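Endo-beta-mannanase (Rhizomucor miehei, PDB 4QP0) probably hydrolyses internal beta-1,4-mannosidic linkages at random in mannans, galactomannans and glucomannans. Local coordinates at residues K143-I146 and S147-N151; F12-G16 and K17-F21. One frame throughout, in Å; residues are numbered along the deposited sequence.

How the contacts relate
Contact 1 (143-146 with 147-151) is the last turns of helix 136-151, on the outside of the TIM barrel. Contact 2 (12-16 with 17-21) is an N-terminal beta hairpin whose second strand enters the barrel sheet. Their centres are 28 Å apart and their nearest atoms about 16 Å, with no touch. Strand 167-171 lies near both: V149 and L150 touch W170, and F12 meets F168. In TIM-barrel hydrolases the active site lies at the C-terminal ends of the strands. Contact 2 sits where strand 17-25 begins, so it probably lies at the far end from that site. Outer helices run antiparallel to the strands, so contact 1 probably ends on that far side too.

Contact 1: residues K143-I146 and S147-N151; sequences KEYI and SHVLN
K143 O accepts the backbone N of S147 at 2.8 Å. The bond is almost straight, with an N-H...O angle of 174°. The same i to i+4 pattern continues down the helix. H148 N binds E144 O at 3.1 Å. V149 N binds Y145 O, and L150 N binds I146 O, both at 2.9 Å.

The side chains pair at the same spacing. V149 lays CG2 over one face of the Y145 ring, 3.8 Å from its centroid. The line to the centroid is 17° off the ring normal, so this is a CH-pi contact. CG2 is displaced toward the hydroxyl-bearing end of the ring, with CZ at 3.7 Å. Y145 has CG anti to its backbone N (chi1 179°), which brings the ring to V149. CG2 of V149 also lies 3.3 Å from Y145 O, so it spans from the ring of Y145 to the carbonyl of the same residue.

This is the end of helix 136-151 in the beta/alpha-barrel, and a loop then leads to strand 167-171. V149 and L150 touch W170 of that strand. I146 packs on Y205 and I206 of helix 192-209. I146 and L150 lie side by side and point the same way, with CG2 of I146 4.0 Å from CG of L150.

The polar ends find partners elsewhere in the chain. Y145 OH is hydrogen-bonded to L56 O, which holds the far end of the ring. H148 turns its imidazole away from 143-146, and its NE2 is hydrogen-bonded to D80 OD1. At the last turn, N151 ND2 bends back to S147 O and OG, both weakly, while its OD1 binds K162 NZ.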
loop_
_atom_site.group_PDB
_atom_site.type_symbol
_atom_site.label_atom_id
_atom_site.label_comp_id
_atom_site.label_asym_id
_atom_site.label_seq_id
_atom_site.Cartn_x
_atom_site.Cartn_y
_atom_site.Cartn_z
ATOM N N LYS A 143 -2.540 -11.994 12.962
ATOM C CA LYS A 143 -3.964 -12.284 12.828
ATOM C C LYS A 143 -4.811 -11.528 13.853
ATOM O O LYS A 143 -5.726 -10.780 13.479
ATOM C CB LYS A 143 -4.225 -13.782 12.920
ATOM C CG LYS A 143 -3.947 -14.535 11.634
ATOM C CD LYS A 143 -4.138 -16.029 11.844
ATOM C CE LYS A 143 -3.951 -16.788 10.539
ATOM N NZ LYS A 143 -4.105 -18.255 10.733
ATOM N N GLU A 144 -4.500 -11.698 15.135
ATOM C CA GLU A 144 -5.249 -11.011 16.188
ATOM C C GLU A 144 -5.272 -9.486 15.988
ATOM O O GLU A 144 -6.263 -8.836 16.320
ATOM C CB GLU A 144 -4.768 -11.412 17.594
ATOM C CG GLU A 144 -3.381 -10.914 17.996
ATOM C CD GLU A 144 -2.958 -11.331 19.405
ATOM O OE1 GLU A 144 -1.781 -11.082 19.775
ATOM O OE2 GLU A 144 -3.794 -11.904 20.146
ATOM N N TYR A 145 -4.200 -8.931 15.420
ATOM C CA TYR A 145 -4.150 -7.505 15.089
ATOM C C TYR A 145 -5.126 -7.183 13.963
ATOM O O TYR A 145 -5.903 -6.223 14.063
ATOM C CB TYR A 145 -2.733 -7.066 14.713
ATOM C CG TYR A 145 -2.621 -5.601 14.327
ATOM C CD1 TYR A 145 -2.722 -4.598 15.292
ATOM C CD2 TYR A 145 -2.417 -5.218 13.001
ATOM C CE1 TYR A 145 -2.612 -3.257 14.955
ATOM C CE2 TYR A 145 -2.315 -3.871 12.648
ATOM C CZ TYR A 145 -2.411 -2.894 13.627
ATOM O OH TYR A 145 -2.310 -1.558 13.298
ATOM N N ILE A 146 -5.086 -7.997 12.905
ATOM C CA ILE A 146 -5.984 -7.854 11.759
ATOM C C ILE A 146 -7.435 -7.905 12.225
ATOM O O ILE A 146 -8.221 -7.015 11.900
ATOM C CB ILE A 146 -5.687 -8.912 10.670
ATOM C CG1 ILE A 146 -4.439 -8.511 9.888
ATOM C CG2 ILE A 146 -6.868 -9.108 9.723
ATOM C CD1 ILE A 146 -3.846 -9.633 9.062
ATOM N N SER A 147 -7.770 -8.924 13.011
ATOM C CA SER A 147 -9.103 -9.061 13.601
ATOM C C SER A 147 -9.524 -7.809 14.353
ATOM O O SER A 147 -10.641 -7.339 14.194
ATOM C CB SER A 147 -9.148 -10.259 14.553
ATOM O OG SER A 147 -10.281 -10.184 15.409
ATOM N N HIS A 148 -8.624 -7.280 15.173
ATOM C CA HIS A 148 -8.900 -6.101 15.978
ATOM C C HIS A 148 -9.189 -4.900 15.116
ATOM O O HIS A 148 -10.144 -4.161 15.365
ATOM C CB HIS A 148 -7.716 -5.827 16.895
ATOM C CG HIS A 148 -7.977 -4.763 17.924
ATOM N ND1 HIS A 148 -8.121 -5.042 19.230
ATOM C CD2 HIS A 148 -8.126 -3.388 17.796
ATOM C CE1 HIS A 148 -8.347 -3.907 19.907
ATOM N NE2 HIS A 148 -8.355 -2.894 19.027
ATOM N N VAL A 149 -8.371 -4.701 14.087
ATOM C CA VAL A 149 -8.504 -3.540 13.214
ATOM C C VAL A 149 -9.799 -3.615 12.411
ATOM O O VAL A 149 -10.564 -2.649 12.386
ATOM C CB VAL A 149 -7.286 -3.374 12.284
ATOM C CG1 VAL A 149 -7.538 -2.274 11.257
ATOM C CG2 VAL A 149 -6.048 -3.051 13.100
ATOM N N LEU A 150 -10.060 -4.768 11.791
ATOM C CA LEU A 150 -11.276 -4.946 10.979
ATOM C C LEU A 150 -12.564 -4.864 11.808
ATOM O O LEU A 150 -13.594 -4.395 11.313
ATOM C CB LEU A 150 -11.256 -6.275 10.209
ATOM C CG LEU A 150 -10.079 -6.709 9.330
ATOM C CD1 LEU A 150 -10.506 -7.848 8.418
ATOM C CD2 LEU A 150 -9.510 -5.574 8.509
ATOM N N ASN A 151 -12.493 -5.333 13.057
ATOM C CA ASN A 151 -13.648 -5.343 13.956
ATOM C C ASN A 151 -13.897 -4.025 14.686
ATOM O O ASN A 151 -15.012 -3.777 15.148
ATOM C CB ASN A 151 -13.539 -6.487 14.972
ATOM C CG ASN A 151 -13.890 -7.832 14.372
ATOM O OD1 ASN A 151 -14.950 -7.998 13.765
ATOM N ND2 ASN A 151 -13.003 -8.804 14.538
#

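Contact 2: residues F12-G16 and K17-F21; sequences FTLDG and KPFYF
K17 O is gripped by two groups of the facing strand. L14 N reaches it at 3.0 Å, nearly end-on to the carbonyl. T13 OG1 donates to it at 2.8 Å from well above the carbonyl plane. T13 can do this because OG1 is anti to its backbone N (chi1 -176°), which leaves CG2 in the crowded position.

The two strands form a hairpin closed by a type II' turn from L14 to K17. D15 takes its first corner with positive phi (68°), and G16 takes the second. K17 N returns to L14 O in a weak bond of 3.5 Å. T13 and P18 form a non-hydrogen-bonded pair. F19 N then binds F12 O at 2.7 Å.

The F19 ring sits between two side chains. CD2 of L14 lies 4.3 Å above one face, and CD2 of F21 lies 3.8 Å above the other, both toward the rim. With CG between its backbone N and carbonyl carbon (chi1 62°), F21 brings its ring over F19 and against F12. Its CE2 meets F12 CD2 at 3.9 Å, the two rings oblique to each other. F12 also meets F168 and F252 edge-to-face.

Backbone bonds run the length of the hairpin, and the phenylalanines cluster at the barrel side. Two donors on K17 O probably polarise it and fix the rotation of the T13 hydroxyl.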
loop_
_atom_site.group_PDB
_atom_site.type_symbol
_atom_site.label_atom_id
_atom_site.label_comp_id
_atom_site.label_asym_id
_atom_site.label_seq_id
_atom_site.Cartn_x
_atom_site.Cartn_y
_atom_site.Cartn_z
ATOM N N PHE A 12 -11.596 -1.641 -11.670
ATOM C CA PHE A 12 -12.241 -1.346 -10.406
ATOM C C PHE A 12 -13.613 -0.799 -10.734
ATOM O O PHE A 12 -13.808 -0.200 -11.791
ATOM C CB PHE A 12 -11.462 -0.296 -9.621
ATOM C CG PHE A 12 -10.212 -0.819 -8.985
ATOM C CD1 PHE A 12 -10.261 -1.890 -8.078
ATOM C CD2 PHE A 12 -8.986 -0.233 -9.265
ATOM C CE1 PHE A 12 -9.106 -2.362 -7.490
ATOM C CE2 PHE A 12 -7.830 -0.702 -8.676
ATOM C CZ PHE A 12 -7.890 -1.769 -7.787
ATOM N N THR A 13 -14.563 -0.999 -9.827
ATOM C CA THR A 13 -15.917 -0.527 -10.058
ATOM C C THR A 13 -16.522 0.078 -8.793
ATOM O O THR A 13 -16.409 -0.482 -7.698
ATOM C CB THR A 13 -16.807 -1.617 -10.714
ATOM O OG1 THR A 13 -18.096 -1.079 -11.000
ATOM C CG2 THR A 13 -16.964 -2.863 -9.827
ATOM N N LEU A 14 -17.119 1.254 -8.956
ATOM C CA LEU A 14 -17.814 1.934 -7.872
ATOM C C LEU A 14 -19.242 2.227 -8.307
ATOM O O LEU A 14 -19.472 3.022 -9.228
ATOM C CB LEU A 14 -17.089 3.223 -7.480
ATOM C CG LEU A 14 -17.424 3.818 -6.106
ATOM C CD1 LEU A 14 -17.318 2.781 -4.990
ATOM C CD2 LEU A 14 -16.520 5.004 -5.821
ATOM N N ASP A 15 -20.190 1.581 -7.628
ATOM C CA ASP A 15 -21.595 1.543 -8.039
ATOM C C ASP A 15 -21.699 0.731 -9.328
ATOM O O ASP A 15 -21.244 -0.416 -9.374
ATOM C CB ASP A 15 -22.194 2.953 -8.198
ATOM C CG ASP A 15 -22.215 3.740 -6.891
ATOM O OD1 ASP A 15 -22.725 3.214 -5.874
ATOM O OD2 ASP A 15 -21.734 4.897 -6.885
ATOM N N GLY A 16 -22.277 1.320 -10.371
ATOM C CA GLY A 16 -22.446 0.618 -11.640
ATOM C C GLY A 16 -21.277 0.804 -12.583
ATOM O O GLY A 16 -21.083 0.015 -13.513
ATOM N N LYS A 17 -20.485 1.840 -12.325
ATOM C CA LYS A 17 -19.503 2.325 -13.296
ATOM C C LYS A 17 -18.070 1.841 -13.033
ATOM O O LYS A 17 -17.701 1.568 -11.886
ATOM C CB LYS A 17 -19.546 3.860 -13.381
ATOM C CG LYS A 17 -20.926 4.418 -13.682
ATOM C CD LYS A 17 -20.874 5.460 -14.786
ATOM C CE LYS A 17 -22.275 5.888 -15.200
ATOM N NZ LYS A 17 -22.860 6.853 -14.228
ATOM N N PRO A 18 -17.262 1.724 -14.107
ATOM C CA PRO A 18 -15.828 1.468 -13.948
ATOM C C PRO A 18 -15.119 2.660 -13.297
ATOM O O PRO A 18 -15.519 3.811 -13.500
ATOM C CB PRO A 18 -15.346 1.263 -15.390
ATOM C CG PRO A 18 -16.570 0.849 -16.146
ATOM C CD PRO A 18 -17.673 1.652 -15.523
ATOM N N PHE A 19 -14.079 2.370 -12.521
ATOM C CA PHE A 19 -13.414 3.368 -11.691
ATOM C C PHE A 19 -11.906 3.411 -11.980
ATOM O O PHE A 19 -11.131 2.599 -11.463
ATOM C CB PHE A 19 -13.715 3.063 -10.211
ATOM C CG PHE A 19 -13.250 4.120 -9.237
ATOM C CD1 PHE A 19 -13.273 5.478 -9.566
ATOM C CD2 PHE A 19 -12.837 3.750 -7.953
ATOM C CE1 PHE A 19 -12.855 6.440 -8.651
ATOM C CE2 PHE A 19 -12.423 4.706 -7.034
ATOM C CZ PHE A 19 -12.432 6.052 -7.381
ATOM N N TYR A 20 -11.510 4.349 -12.841
ATOM C CA TYR A 20 -10.099 4.645 -13.107
ATOM C C TYR A 20 -9.728 5.876 -12.294
ATOM O O TYR A 20 -10.481 6.847 -12.267
ATOM C CB TYR A 20 -9.842 4.925 -14.595
ATOM C CG TYR A 20 -10.028 3.737 -15.512
ATOM C CD1 TYR A 20 -8.984 2.850 -15.760
ATOM C CD2 TYR A 20 -11.243 3.510 -16.152
ATOM C CE1 TYR A 20 -9.148 1.759 -16.600
ATOM C CE2 TYR A 20 -11.417 2.427 -17.002
ATOM C CZ TYR A 20 -10.366 1.552 -17.217
ATOM O OH TYR A 20 -10.538 0.475 -18.054
ATOM N N PHE A 21 -8.573 5.836 -11.630
ATOM C CA PHE A 21 -8.138 6.967 -10.832
ATOM C C PHE A 21 -6.628 7.126 -10.763
ATOM O O PHE A 21 -5.881 6.167 -10.958
ATOM C CB PHE A 21 -8.728 6.889 -9.424
ATOM C CG PHE A 21 -8.292 5.678 -8.635
ATOM C CD1 PHE A 21 -7.171 5.731 -7.815
ATOM C CD2 PHE A 21 -9.024 4.490 -8.689
ATOM C CE1 PHE A 21 -6.784 4.622 -7.071
ATOM C CE2 PHE A 21 -8.642 3.384 -7.949
ATOM C CZ PHE A 21 -7.521 3.451 -7.141
#